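Local coordinates for A-type flavoprotein (Giardia intestinalis, PDB 2Q9U) that probably scavenges oxygen in this parasite, reducing it at a diiron site with electrons passed on by a bound flavin mononucleotide, at residues A[83-88]-A[154-159]. Residues are numbered along the deposited sequence; the frame is centred on the assembly and turned at random.
With FEO (mu-oxo-diiron), chain G.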
loop_
_atom_site.group_PDB
_atom_site.type_symbol
_atom_site.label_atom_id
_atom_site.label_comp_id
_atom_site.label_asym_id
_atom_site.label_seq_id
_atom_site.Cartn_x
_atom_site.Cartn_y
_atom_site.Cartn_z
ATOM N N MET A 83 23.668 -15.638 -24.080
ATOM C CA MET A 83 23.387 -14.757 -22.942
ATOM C C MET A 83 23.865 -13.338 -23.216
ATOM O O MET A 83 25.043 -13.110 -23.421
ATOM C CB MET A 83 24.045 -15.324 -21.658
ATOM C CG MET A 83 23.460 -16.675 -21.190
ATOM S SD MET A 83 21.682 -16.681 -20.856
ATOM C CE MET A 83 21.584 -15.640 -19.399
ATOM N N ASN A 84 22.925 -12.384 -23.248
ATOM C CA ASN A 84 23.225 -11.012 -23.629
ATOM C C ASN A 84 23.622 -10.181 -22.428
ATOM O O ASN A 84 24.144 -9.079 -22.595
ATOM C CB ASN A 84 21.969 -10.373 -24.252
ATOM C CG ASN A 84 21.682 -10.888 -25.644
ATOM O OD1 ASN A 84 20.581 -11.404 -25.927
ATOM N ND2 ASN A 84 22.653 -10.754 -26.520
ATOM N N HIS A 85 23.314 -10.676 -21.224
ATOM C CA HIS A 85 23.284 -9.822 -20.004
ATOM C C HIS A 85 23.208 -10.767 -18.790
ATOM O O HIS A 85 22.533 -11.789 -18.854
ATOM C CB HIS A 85 22.053 -8.913 -20.134
ATOM C CG HIS A 85 21.852 -7.902 -19.040
ATOM N ND1 HIS A 85 22.871 -7.198 -18.438
ATOM C CD2 HIS A 85 20.701 -7.398 -18.532
ATOM C CE1 HIS A 85 22.362 -6.355 -17.550
ATOM N NE2 HIS A 85 21.045 -6.446 -17.597
ATOM N N ALA A 86 23.912 -10.455 -17.705
ATOM C CA ALA A 86 24.017 -11.388 -16.595
ATOM C C ALA A 86 23.042 -11.070 -15.451
ATOM O O ALA A 86 22.978 -11.812 -14.468
ATOM C CB ALA A 86 25.459 -11.411 -16.060
ATOM N N GLU A 87 22.296 -9.967 -15.571
ATOM C CA GLU A 87 21.340 -9.593 -14.524
ATOM C C GLU A 87 20.319 -10.713 -14.278
ATOM O O GLU A 87 19.900 -11.415 -15.226
ATOM C CB GLU A 87 20.657 -8.240 -14.822
ATOM C CG GLU A 87 20.014 -7.612 -13.559
ATOM C CD GLU A 87 19.361 -6.297 -13.848
ATOM O OE1 GLU A 87 19.781 -5.640 -14.826
ATOM O OE2 GLU A 87 18.405 -5.944 -13.118
ATOM N N GLY A 88 19.957 -10.899 -13.004
ATOM C CA GLY A 88 19.080 -12.002 -12.573
ATOM C C GLY A 88 17.775 -12.185 -13.334
ATOM O O GLY A 88 17.332 -13.313 -13.549
ATOM N N PRO A 154 28.082 -3.325 -17.579
ATOM C CA PRO A 154 29.323 -3.595 -18.342
ATOM C C PRO A 154 29.213 -4.800 -19.278
ATOM O O PRO A 154 29.827 -4.794 -20.349
ATOM C CB PRO A 154 30.372 -3.847 -17.239
ATOM C CG PRO A 154 29.868 -3.027 -16.076
ATOM C CD PRO A 154 28.352 -3.252 -16.126
ATOM N N ASP A 155 28.418 -5.810 -18.897
ATOM C CA ASP A 155 28.245 -7.031 -19.718
ATOM C C ASP A 155 27.164 -6.972 -20.806
ATOM O O ASP A 155 26.961 -7.965 -21.535
ATOM C CB ASP A 155 27.890 -8.215 -18.809
ATOM C CG ASP A 155 26.733 -7.904 -17.883
ATOM O OD1 ASP A 155 25.581 -7.843 -18.338
ATOM O OD2 ASP A 155 26.992 -7.672 -16.686
ATOM N N SER A 156 26.417 -5.867 -20.878
ATOM C CA SER A 156 25.244 -5.785 -21.759
ATOM C C SER A 156 25.641 -5.944 -23.235
ATOM O O SER A 156 26.630 -5.364 -23.691
ATOM C CB SER A 156 24.469 -4.480 -21.541
ATOM O OG SER A 156 24.029 -4.411 -20.185
ATOM N N THR A 157 24.859 -6.736 -23.957
ATOM C CA THR A 157 25.172 -7.099 -25.334
ATOM C C THR A 157 23.854 -7.135 -26.098
ATOM O O THR A 157 22.809 -7.403 -25.485
ATOM C CB THR A 157 25.798 -8.543 -25.384
ATOM O OG1 THR A 157 26.752 -8.709 -24.312
ATOM C CG2 THR A 157 26.483 -8.815 -26.732
ATOM N N PHE A 158 23.899 -6.864 -27.407
ATOM C CA PHE A 158 22.818 -7.223 -28.334
ATOM C C PHE A 158 23.278 -8.376 -29.249
ATOM O O PHE A 158 24.478 -8.510 -29.541
ATOM C CB PHE A 158 22.455 -6.083 -29.289
ATOM C CG PHE A 158 21.930 -4.824 -28.648
ATOM C CD1 PHE A 158 21.450 -4.794 -27.325
ATOM C CD2 PHE A 158 21.895 -3.641 -29.408
ATOM C CE1 PHE A 158 20.945 -3.602 -26.782
ATOM C CE2 PHE A 158 21.388 -2.438 -28.866
ATOM C CZ PHE A 158 20.907 -2.435 -27.539
ATOM N N THR A 159 22.327 -9.184 -29.710
ATOM C CA THR A 159 22.613 -10.247 -30.697
ATOM C C THR A 159 21.867 -9.944 -31.979
ATOM O O THR A 159 20.684 -9.586 -31.983
ATOM C CB THR A 159 22.279 -11.667 -30.153
ATOM O OG1 THR A 159 23.034 -11.914 -28.974
ATOM C CG2 THR A 159 22.597 -12.772 -31.179
HETATM FE FE1 FEO G . 16.132 -6.697 -17.572
HETATM FE FE2 FEO G . 19.203 -5.290 -16.842
HETATM O O FEO G . 17.813 -6.802 -16.813
HETATM O O HOH W 1 27.194 -11.397 -23.875
#
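A histidine-carboxylate hydrogen bond between H85, an iron ligand, and D155, its second-shell partner, links the two segments of this buried contact in the metallo-beta-lactamase-like domain of the flavodiiron protein. It joins the metal-binding loop after strand 80-82, in one sheet, to the turn that leads into strand 157-161, and to that strand's first residues, in the other. NE2 of H85 binds FE2 of the mu-oxo-diiron centre at 2.3 Å, and OE1 of E87 binds the same iron at 2.1 Å; H152 and D171 also ligate it. On the far edge of the imidazole, H85 ND1 donates to D155 OD1 (2.8 Å), close to the ring plane and nearly in line with the C-O bond. This bond helps fix the ring's rotation and would probably strengthen H85 as an electron donor to the iron. D155 CG lies between its backbone N and carbonyl carbon (chi1 51°), turning OD1 to the loop, while OD2 bonds H115. E87 OE2 is hydrogen-bonded to Y267 OH of the second subunit, an FMN-binding residue of its flavodoxin domain, which places the flavin beside the diiron site. N84, the residue most covered, takes a weak bond from T157 N on its O. D155 OD1 also accepts A86 N (3.2 Å), from above the carboxylate plane.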